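Local coordinates for protein crustacyanin-C1 subunit (PDB 1I4U) that binds the carotenoid astaxanthin, the pigment behind the blue colour of the lobster carapace, as one subunit of the lipocalin complex crustacyanin, at residues A[32-37]-A[53-58]; A[36-41]-A[133-138]; A[61-66]-A[81-86]. One frame throughout, in Å; residues are numbered along the deposited sequence.

Contact 1 (A[32-37]-A[53-58]); sequences AGVWYQ and RNEYSF
R53 lies across V34 on one face of two antiparallel strands, 33-37 and 53-58. Its CG stands anti to the backbone N (chi1 -179°), and the chain runs extended as far as NE. CG touches V34 CG1 at 3.8 Å and also meets CE2 of the Y36 ring. NE donates to a water, which is itself hydrogen-bonded to Y36 OH at 2.7 Å. CZ lies over the two methyls of V34, which sit against one face of the guanidinium. R53 NH2 is 3.7 Å from V34 CG2. R53 NH1 reaches two residues on along its own strand and forms a salt bridge with E55 OE1 at 2.9 Å. E55 OE1 at NH1 and the water at NE both lie in the guanidinium plane; these two bonds are likely to restrain its rotation.

The other face carries W35, N54 and Y56. The indole edge of W35 points at the face of the Y56 ring, an edge-to-face pair with planes at 60°. Four backbone hydrogen bonds join G33 with Y56 and W35 with N54. W35 NE1 donates to Y31 O, and N54 OD1 is hydrogen-bonded to S67 OG. In the lipocalin barrel, strand 52-58 lies between strands 33-41 and 63-68. Helix 28-31 runs just before strand 33-41, and F58 packs on it through R28 and N29.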
loop_
_atom_site.group_PDB
_atom_site.type_symbol
_atom_site.label_atom_id
_atom_site.label_comp_id
_atom_site.label_asym_id
_atom_site.label_seq_id
_atom_site.Cartn_x
_atom_site.Cartn_y
_atom_site.Cartn_z
ATOM N N ALA A 32 2.387 -16.662 16.034
ATOM C CA ALA A 32 0.931 -16.825 15.821
ATOM C C ALA A 32 0.189 -16.636 17.151
ATOM O O ALA A 32 0.770 -16.431 18.202
ATOM C CB ALA A 32 0.631 -18.136 15.179
ATOM N N GLY A 33 -1.129 -16.665 17.067
ATOM C CA GLY A 33 -1.982 -16.483 18.217
ATOM C C GLY A 33 -2.472 -15.029 18.264
ATOM O O GLY A 33 -2.529 -14.295 17.256
ATOM N N VAL A 34 -2.828 -14.621 19.475
ATOM C CA VAL A 34 -3.510 -13.340 19.686
ATOM C C VAL A 34 -2.541 -12.293 20.168
ATOM O O VAL A 34 -1.804 -12.514 21.134
ATOM C CB VAL A 34 -4.679 -13.535 20.672
ATOM C CG1 VAL A 34 -5.356 -12.192 20.961
ATOM C CG2 VAL A 34 -5.669 -14.534 20.099
ATOM N N TRP A 35 -2.553 -11.155 19.482
ATOM C CA TRP A 35 -1.790 -9.975 19.872
ATOM C C TRP A 35 -2.722 -8.763 20.005
ATOM O O TRP A 35 -3.532 -8.515 19.104
ATOM C CB TRP A 35 -0.773 -9.623 18.816
ATOM C CG TRP A 35 0.440 -10.486 18.654
ATOM C CD1 TRP A 35 0.610 -11.427 17.681
ATOM C CD2 TRP A 35 1.622 -10.489 19.430
ATOM N NE1 TRP A 35 1.849 -12.016 17.818
ATOM C CE2 TRP A 35 2.493 -11.461 18.890
ATOM C CE3 TRP A 35 2.020 -9.753 20.548
ATOM C CZ2 TRP A 35 3.769 -11.737 19.414
ATOM C CZ3 TRP A 35 3.257 -10.002 21.078
ATOM C CH2 TRP A 35 4.103 -10.984 20.517
ATOM N N TYR A 36 -2.605 -8.021 21.065
ATOM C CA TYR A 36 -3.370 -6.807 21.272
ATOM C C TYR A 36 -2.516 -5.611 20.893
ATOM O O TYR A 36 -1.323 -5.560 21.156
ATOM C CB TYR A 36 -3.763 -6.687 22.756
ATOM C CG TYR A 36 -4.602 -7.855 23.230
ATOM C CD1 TYR A 36 -4.018 -9.000 23.724
ATOM C CD2 TYR A 36 -6.003 -7.826 23.158
ATOM C CE1 TYR A 36 -4.779 -10.078 24.153
ATOM C CE2 TYR A 36 -6.758 -8.903 23.567
ATOM C CZ TYR A 36 -6.142 -10.043 24.068
ATOM O OH TYR A 36 -6.887 -11.100 24.482
ATOM N N GLN A 37 -3.117 -4.603 20.267
ATOM C CA GLN A 37 -2.370 -3.392 19.926
ATOM C C GLN A 37 -2.326 -2.504 21.145
ATOM O O GLN A 37 -3.350 -1.918 21.510
ATOM C CB GLN A 37 -3.058 -2.673 18.774
ATOM C CG GLN A 37 -2.317 -1.387 18.327
ATOM C CD GLN A 37 -3.166 -0.739 17.264
ATOM O OE1 GLN A 37 -3.184 -1.024 16.064
ATOM N NE2 GLN A 37 -4.061 0.157 17.506
ATOM N N ARG A 53 -7.569 -6.279 18.529
ATOM C CA ARG A 53 -7.215 -7.643 18.830
ATOM C C ARG A 53 -6.907 -8.340 17.498
ATOM O O ARG A 53 -7.779 -8.442 16.659
ATOM C CB ARG A 53 -8.356 -8.347 19.528
ATOM C CG ARG A 53 -8.155 -9.775 19.925
ATOM C CD ARG A 53 -9.447 -10.407 20.441
ATOM N NE ARG A 53 -9.325 -11.746 20.975
ATOM C CZ ARG A 53 -9.305 -12.873 20.289
ATOM N NH1 ARG A 53 -9.394 -12.820 18.958
ATOM N NH2 ARG A 53 -9.195 -14.030 20.934
ATOM N N ASN A 54 -5.675 -8.783 17.345
ATOM C CA ASN A 54 -5.203 -9.364 16.078
ATOM C C ASN A 54 -4.892 -10.839 16.319
ATOM O O ASN A 54 -3.996 -11.183 17.049
ATOM C CB ASN A 54 -3.993 -8.625 15.555
ATOM C CG ASN A 54 -4.180 -7.139 15.420
ATOM O OD1 ASN A 54 -5.095 -6.744 14.711
ATOM N ND2 ASN A 54 -3.373 -6.329 16.123
ATOM N N GLU A 55 -5.709 -11.684 15.680
ATOM C CA GLU A 55 -5.596 -13.135 15.826
ATOM C C GLU A 55 -4.911 -13.669 14.562
ATOM O O GLU A 55 -5.429 -13.505 13.469
ATOM C CB GLU A 55 -6.971 -13.767 16.065
ATOM C CG GLU A 55 -6.876 -15.239 16.349
ATOM C CD GLU A 55 -8.227 -15.803 16.744
ATOM O OE1 GLU A 55 -9.179 -15.091 17.091
ATOM O OE2 GLU A 55 -8.308 -17.024 16.628
ATOM N N TYR A 56 -3.753 -14.266 14.745
ATOM C CA TYR A 56 -2.942 -14.768 13.665
ATOM C C TYR A 56 -2.913 -16.306 13.626
ATOM O O TYR A 56 -2.663 -16.960 14.654
ATOM C CB TYR A 56 -1.500 -14.314 13.856
ATOM C CG TYR A 56 -1.258 -12.838 13.650
ATOM C CD1 TYR A 56 -2.199 -11.843 13.474
ATOM C CD2 TYR A 56 0.029 -12.391 13.572
ATOM C CE1 TYR A 56 -1.980 -10.526 13.277
ATOM C CE2 TYR A 56 0.232 -11.048 13.372
ATOM C CZ TYR A 56 -0.694 -10.104 13.241
ATOM O OH TYR A 56 -0.338 -8.800 13.007
ATOM N N SER A 57 -3.130 -16.890 12.459
ATOM C CA SER A 57 -3.040 -18.328 12.194
ATOM C C SER A 57 -1.962 -18.549 11.151
ATOM O O SER A 57 -1.992 -17.893 10.094
ATOM C CB SER A 57 -4.401 -18.837 11.704
ATOM O OG SER A 57 -5.337 -18.592 12.737
ATOM N N PHE A 58 -1.018 -19.412 11.406
ATOM C CA PHE A 58 0.075 -19.645 10.497
ATOM C C PHE A 58 -0.149 -20.986 9.790
ATOM O O PHE A 58 -0.326 -21.979 10.455
ATOM C CB PHE A 58 1.411 -19.660 11.237
ATOM C CG PHE A 58 2.605 -19.856 10.326
ATOM C CD1 PHE A 58 2.878 -18.879 9.384
ATOM C CD2 PHE A 58 3.403 -20.990 10.424
ATOM C CE1 PHE A 58 3.961 -19.046 8.530
ATOM C CE2 PHE A 58 4.478 -21.181 9.579
ATOM C CZ PHE A 58 4.730 -20.199 8.620
HETATM O O HOH W 1 -9.299 -12.057 23.753
#

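Contact 2 (A[36-41]-A[133-138]); sequences YQFALT and SFIFSR
Y36 and S137 form the hydrogen-bonded pair at one end of this antiparallel contact, which carries a classic beta bulge in the lipocalin barrel. Y36 N donates to S137 O at 2.8 Å, and S137 N returns the bond to Y36 O. At the bulge, F38 and A39 both face I135. I135 O therefore accepts twice. The bond from F38 N to I135 O is short, 2.7 Å, but bent, with 139° at the hydrogen. The one from A39 N to I135 O is longer, 3.3 Å, and arrives on a lone pair. I135 N is satisfied in turn by A39 O. T41 N donates to S133 O, which also accepts from a water that donates to T41 O.

The Y36 ring holds R138 O at its edge, in the ring plane, with CE1 3.5 Å away. With an alanine here, R138 O is likely to lose the ring edge beside it, and a gap would probably open next to S137 O. S137 OG reaches outside the pair to N141 O and S139 O, and R138 NE donates to Y112 O.

On the face shared with Q37 and F136, L40 CB and CD1 lie against CD2 and CE2 of F134. At the bulge, the F38 and I135 side chains lie side by side, pointing the same way. With chi1 at 178° the F38 ring swings away from its own N and runs beside I135, F38 CD2 meeting I135 CG2 at 3.9 Å. At the far end a second water donates to T41 OG1 at 2.9 Å and is hydrogen-bonded to S133 OG.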
loop_
_atom_site.group_PDB
_atom_site.type_symbol
_atom_site.label_atom_id
_atom_site.label_comp_id
_atom_site.label_asym_id
_atom_site.label_seq_id
_atom_site.Cartn_x
_atom_site.Cartn_y
_atom_site.Cartn_z
ATOM N N TYR A 36 -2.605 -8.021 21.065
ATOM C CA TYR A 36 -3.370 -6.807 21.272
ATOM C C TYR A 36 -2.516 -5.611 20.893
ATOM O O TYR A 36 -1.323 -5.560 21.156
ATOM C CB TYR A 36 -3.763 -6.687 22.756
ATOM C CG TYR A 36 -4.602 -7.855 23.230
ATOM C CD1 TYR A 36 -4.018 -9.000 23.724
ATOM C CD2 TYR A 36 -6.003 -7.826 23.158
ATOM C CE1 TYR A 36 -4.779 -10.078 24.153
ATOM C CE2 TYR A 36 -6.758 -8.903 23.567
ATOM C CZ TYR A 36 -6.142 -10.043 24.068
ATOM O OH TYR A 36 -6.887 -11.100 24.482
ATOM N N GLN A 37 -3.117 -4.603 20.267
ATOM C CA GLN A 37 -2.370 -3.392 19.926
ATOM C C GLN A 37 -2.326 -2.504 21.145
ATOM O O GLN A 37 -3.350 -1.918 21.510
ATOM C CB GLN A 37 -3.058 -2.673 18.774
ATOM C CG GLN A 37 -2.317 -1.387 18.327
ATOM C CD GLN A 37 -3.166 -0.739 17.264
ATOM O OE1 GLN A 37 -3.184 -1.024 16.064
ATOM N NE2 GLN A 37 -4.061 0.157 17.506
ATOM N N PHE A 38 -1.143 -2.387 21.756
ATOM C CA PHE A 38 -0.986 -1.584 22.959
ATOM C C PHE A 38 -0.953 -0.093 22.651
ATOM O O PHE A 38 -1.531 0.694 23.393
ATOM C CB PHE A 38 0.287 -2.012 23.679
ATOM C CG PHE A 38 0.602 -1.220 24.918
ATOM C CD1 PHE A 38 -0.120 -1.418 26.086
ATOM C CD2 PHE A 38 1.586 -0.256 24.873
ATOM C CE1 PHE A 38 0.135 -0.665 27.206
ATOM C CE2 PHE A 38 1.873 0.468 26.002
ATOM C CZ PHE A 38 1.150 0.285 27.178
ATOM N N ALA A 39 -0.228 0.265 21.589
ATOM C CA ALA A 39 -0.067 1.682 21.222
ATOM C C ALA A 39 0.369 1.735 19.753
ATOM O O ALA A 39 0.913 0.757 19.226
ATOM C CB ALA A 39 0.948 2.441 22.061
ATOM N N LEU A 40 0.140 2.869 19.121
ATOM C CA LEU A 40 0.554 3.087 17.736
ATOM C C LEU A 40 0.760 4.582 17.495
ATOM O O LEU A 40 0.168 5.404 18.187
ATOM C CB LEU A 40 -0.431 2.496 16.720
ATOM C CG LEU A 40 -1.649 3.298 16.363
ATOM C CD1 LEU A 40 -2.383 2.610 15.207
ATOM C CD2 LEU A 40 -2.597 3.473 17.542
ATOM N N THR A 41 1.616 4.877 16.492
ATOM C CA THR A 41 1.759 6.247 16.040
ATOM C C THR A 41 0.666 6.546 15.017
ATOM O O THR A 41 0.142 5.630 14.388
ATOM C CB THR A 41 3.174 6.514 15.454
ATOM O OG1 THR A 41 3.411 5.698 14.294
ATOM C CG2 THR A 41 4.267 6.184 16.457
ATOM N N SER A 133 4.300 2.914 13.362
ATOM C CA SER A 133 4.879 2.070 14.365
ATOM C C SER A 133 3.772 1.594 15.318
ATOM O O SER A 133 2.766 2.263 15.532
ATOM C CB SER A 133 5.979 2.786 15.132
ATOM O OG SER A 133 7.018 3.213 14.279
ATOM N N PHE A 134 4.032 0.419 15.867
ATOM C CA PHE A 134 3.075 -0.287 16.722
ATOM C C PHE A 134 3.807 -1.008 17.832
ATOM O O PHE A 134 4.854 -1.555 17.600
ATOM C CB PHE A 134 2.274 -1.321 15.952
ATOM C CG PHE A 134 1.664 -0.871 14.637
ATOM C CD1 PHE A 134 2.444 -0.793 13.502
ATOM C CD2 PHE A 134 0.325 -0.509 14.553
ATOM C CE1 PHE A 134 1.890 -0.367 12.317
ATOM C CE2 PHE A 134 -0.225 -0.108 13.342
ATOM C CZ PHE A 134 0.571 -0.024 12.235
ATOM N N ILE A 135 3.176 -1.040 19.004
ATOM C CA ILE A 135 3.593 -1.877 20.114
ATOM C C ILE A 135 2.473 -2.881 20.316
ATOM O O ILE A 135 1.323 -2.458 20.557
ATOM C CB ILE A 135 3.904 -1.076 21.387
ATOM C CG1 ILE A 135 5.059 -0.093 21.145
ATOM C CG2 ILE A 135 4.241 -1.936 22.591
ATOM C CD1 ILE A 135 5.237 0.942 22.260
ATOM N N PHE A 136 2.795 -4.150 20.188
ATOM C CA PHE A 136 1.868 -5.248 20.439
ATOM C C PHE A 136 2.199 -5.977 21.768
ATOM O O PHE A 136 3.372 -6.045 22.147
ATOM C CB PHE A 136 1.975 -6.272 19.334
ATOM C CG PHE A 136 1.271 -6.082 18.021
ATOM C CD1 PHE A 136 0.713 -4.865 17.631
ATOM C CD2 PHE A 136 1.153 -7.172 17.133
ATOM C CE1 PHE A 136 0.012 -4.722 16.447
ATOM C CE2 PHE A 136 0.432 -7.050 15.937
ATOM C CZ PHE A 136 -0.109 -5.825 15.609
ATOM N N SER A 137 1.159 -6.458 22.413
ATOM C CA SER A 137 1.253 -7.191 23.662
ATOM C C SER A 137 0.489 -8.500 23.566
ATOM O O SER A 137 -0.514 -8.591 22.884
ATOM C CB SER A 137 0.705 -6.350 24.798
ATOM O OG SER A 137 0.792 -7.061 26.041
ATOM N N ARG A 138 0.947 -9.502 24.323
ATOM C CA ARG A 138 0.135 -10.712 24.443
ATOM C C ARG A 138 -1.035 -10.581 25.405
ATOM O O ARG A 138 -1.860 -11.519 25.471
ATOM C CB ARG A 138 1.022 -11.900 24.823
ATOM C CG ARG A 138 1.973 -12.371 23.753
ATOM C CD ARG A 138 1.272 -12.802 22.485
ATOM N NE ARG A 138 2.177 -13.571 21.638
ATOM C CZ ARG A 138 1.772 -14.239 20.560
ATOM N NH1 ARG A 138 0.515 -14.251 20.181
ATOM N NH2 ARG A 138 2.663 -14.924 19.854
HETATM O O HOH W 2 0.887 3.236 13.172
HETATM O O HOH W 3 6.195 5.672 13.434
#

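Contact 3 (A[61-66]-A[81-86]); sequences KQFVIE and GKLYPN. Unlike the reference sequence in segment 61-66: E66 (reference Lys).
Q62 and K82 reach across each other, and their polar ends meet. The Q62 side chain is extended beyond CG, while CG itself sits between the backbone N and the carbonyl carbon (chi1 75°). This aims the side chain at the strand opposite. K82 runs straight to CE and then bends at its last torsion, chi4 -92°, which carries NZ to Q62 OE1 at 2.8 Å. The ammonium lies in the carbonyl plane, on a lone pair of OE1. The other end of the amide, NE2, lies alongside Y84, 3.8 Å from both CB and CD2. Amide and ring point the same way, with planes 30° apart. Y84 OH is hydrogen-bonded to D96 OD2. Q62 CB approaches L83 O at 3.2 Å.

The two segments are antiparallel neighbours in the lipocalin barrel, strand 63-68 beside strand 76-85. F63 and L83 exchange two backbone hydrogen bonds, and I65 and G81 exchange two more. The I65 N bond reaches G81 O from above the carbonyl plane.

F63, I65 and L83 lie on the face away from K82. F63 and L83 stand side by side and point the same way, with F63 CD1 3.8 Å from L83 CD2. I65 lays CB and CG1 against the backbone of G81. A CB on G81 would come within a tight 3.4 Å of I65 CB. I65 CD1 reaches further along the strand, 4.2 Å from L83 CB. On the face of K82 the second subunit comes in: K82 packs on F88 of that subunit, and Y84 packs on its P87.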
loop_
_atom_site.group_PDB
_atom_site.type_symbol
_atom_site.label_atom_id
_atom_site.label_comp_id
_atom_site.label_asym_id
_atom_site.label_seq_id
_atom_site.Cartn_x
_atom_site.Cartn_y
_atom_site.Cartn_z
ATOM N N LYS A 61 3.032 -21.053 5.323
ATOM C CA LYS A 61 3.537 -20.122 4.317
ATOM C C LYS A 61 3.122 -18.676 4.522
ATOM O O LYS A 61 3.777 -17.774 4.004
ATOM C CB LYS A 61 3.029 -20.489 2.922
ATOM C CG LYS A 61 3.431 -21.856 2.423
ATOM C CD LYS A 61 4.827 -22.295 2.846
ATOM C CE LYS A 61 5.436 -23.220 1.804
ATOM N NZ LYS A 61 6.919 -23.364 1.999
ATOM N N GLN A 62 2.051 -18.426 5.286
ATOM C CA GLN A 62 1.700 -17.062 5.617
ATOM C C GLN A 62 0.827 -17.123 6.866
ATOM O O GLN A 62 0.434 -18.198 7.306
ATOM C CB GLN A 62 0.885 -16.437 4.482
ATOM C CG GLN A 62 -0.529 -16.973 4.484
ATOM C CD GLN A 62 -1.374 -16.404 3.374
ATOM O OE1 GLN A 62 -2.553 -16.720 3.328
ATOM N NE2 GLN A 62 -0.815 -15.557 2.529
ATOM N N PHE A 63 0.515 -15.956 7.356
ATOM C CA PHE A 63 -0.454 -15.766 8.423
ATOM C C PHE A 63 -1.740 -15.248 7.859
ATOM O O PHE A 63 -1.761 -14.297 7.079
ATOM C CB PHE A 63 0.051 -14.789 9.475
ATOM C CG PHE A 63 1.341 -15.123 10.172
ATOM C CD1 PHE A 63 2.525 -14.684 9.638
ATOM C CD2 PHE A 63 1.366 -15.843 11.353
ATOM C CE1 PHE A 63 3.735 -14.962 10.271
ATOM C CE2 PHE A 63 2.559 -16.113 12.004
ATOM C CZ PHE A 63 3.751 -15.642 11.487
ATOM N N VAL A 64 -2.829 -15.862 8.302
ATOM C CA VAL A 64 -4.161 -15.378 8.145
ATOM C C VAL A 64 -4.556 -14.630 9.410
ATOM O O VAL A 64 -4.291 -15.080 10.528
ATOM C CB VAL A 64 -5.135 -16.557 7.919
ATOM C CG1 VAL A 64 -6.570 -16.114 7.897
ATOM C CG2 VAL A 64 -4.673 -17.249 6.618
ATOM N N ILE A 65 -5.127 -13.454 9.263
ATOM C CA ILE A 65 -5.337 -12.539 10.371
ATOM C C ILE A 65 -6.810 -12.224 10.468
ATOM O O ILE A 65 -7.415 -11.898 9.456
ATOM C CB ILE A 65 -4.580 -11.198 10.250
ATOM C CG1 ILE A 65 -3.123 -11.392 9.924
ATOM C CG2 ILE A 65 -4.757 -10.385 11.523
ATOM C CD1 ILE A 65 -2.387 -10.148 9.527
ATOM N N GLU A 66 -7.347 -12.272 11.685
ATOM C CA GLU A 66 -8.633 -11.675 11.986
ATOM C C GLU A 66 -8.343 -10.553 12.994
ATOM O O GLU A 66 -7.901 -10.801 14.108
ATOM C CB GLU A 66 -9.638 -12.691 12.549
ATOM C CG GLU A 66 -9.959 -13.795 11.555
ATOM C CD GLU A 66 -10.959 -14.782 12.060
ATOM O OE1 GLU A 66 -11.928 -14.959 11.326
ATOM O OE2 GLU A 66 -10.618 -15.253 13.135
ATOM N N GLY A 81 -7.108 -10.040 7.233
ATOM C CA GLY A 81 -5.777 -9.687 6.795
ATOM C C GLY A 81 -4.940 -10.890 6.505
ATOM O O GLY A 81 -5.301 -12.046 6.784
ATOM N N LYS A 82 -3.768 -10.645 5.895
ATOM C CA LYS A 82 -2.746 -11.638 5.648
ATOM C C LYS A 82 -1.377 -11.028 5.888
ATOM O O LYS A 82 -1.199 -9.833 5.679
ATOM C CB LYS A 82 -2.759 -12.150 4.200
ATOM C CG LYS A 82 -3.963 -12.957 3.808
ATOM C CD LYS A 82 -3.947 -13.229 2.313
ATOM C CE LYS A 82 -5.128 -14.090 1.952
ATOM N NZ LYS A 82 -4.756 -15.507 2.004
ATOM N N LEU A 83 -0.438 -11.876 6.310
ATOM C CA LEU A 83 0.954 -11.455 6.404
ATOM C C LEU A 83 1.755 -12.496 5.629
ATOM O O LEU A 83 1.687 -13.665 5.954
ATOM C CB LEU A 83 1.283 -11.308 7.863
ATOM C CG LEU A 83 2.554 -10.701 8.350
ATOM C CD1 LEU A 83 2.606 -9.225 8.047
ATOM C CD2 LEU A 83 2.688 -10.886 9.848
ATOM N N TYR A 84 2.453 -12.087 4.586
ATOM C CA TYR A 84 3.135 -13.053 3.718
ATOM C C TYR A 84 4.473 -12.482 3.309
ATOM O O TYR A 84 4.666 -11.250 3.338
ATOM C CB TYR A 84 2.298 -13.395 2.508
ATOM C CG TYR A 84 1.633 -12.281 1.761
ATOM C CD1 TYR A 84 2.341 -11.492 0.856
ATOM C CD2 TYR A 84 0.285 -11.975 1.954
ATOM C CE1 TYR A 84 1.721 -10.476 0.186
ATOM C CE2 TYR A 84 -0.315 -10.951 1.269
ATOM C CZ TYR A 84 0.381 -10.184 0.376
ATOM O OH TYR A 84 -0.169 -9.143 -0.335
ATOM N N PRO A 85 5.437 -13.263 2.877
ATOM C CA PRO A 85 6.726 -12.667 2.483
ATOM C C PRO A 85 6.567 -11.681 1.319
ATOM O O PRO A 85 5.762 -11.834 0.402
ATOM C CB PRO A 85 7.547 -13.902 2.059
ATOM C CG PRO A 85 6.934 -15.000 2.868
ATOM C CD PRO A 85 5.431 -14.738 2.733
ATOM N N ASN A 86 7.373 -10.635 1.373
ATOM C CA ASN A 86 7.360 -9.637 0.307
ATOM C C ASN A 86 7.524 -10.308 -1.055
ATOM O O ASN A 86 8.375 -11.192 -1.214
ATOM C CB ASN A 86 8.463 -8.618 0.509
ATOM C CG ASN A 86 8.610 -7.766 -0.729
ATOM O OD1 ASN A 86 9.345 -8.135 -1.660
ATOM N ND2 ASN A 86 7.929 -6.649 -0.789
#

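How the contacts relate
All three contacts belong to one curled antiparallel sheet. Contacts 1 and 2 share Y36 and Q37 and lie on two sides of strand 33-41, with centres 12 Å apart. R138 of contact 2 reaches contact 1: NH2 bonds to A32 O at 2.9 Å, and the guanidinium makes a cation-pi contact with W35. Contact 3 follows contact 1 in the chain. A backbone hydrogen bond, S57 O to V64 N at 2.8 Å, joins their strands, and Y56 packs on I65. Contacts 2 and 3 do not touch; nearest atoms are about 8 Å apart. N54 and F136 each lie about 4 Å from a bound methylpentanediol, probably from the crystallisation liquor, which may mark a pocket.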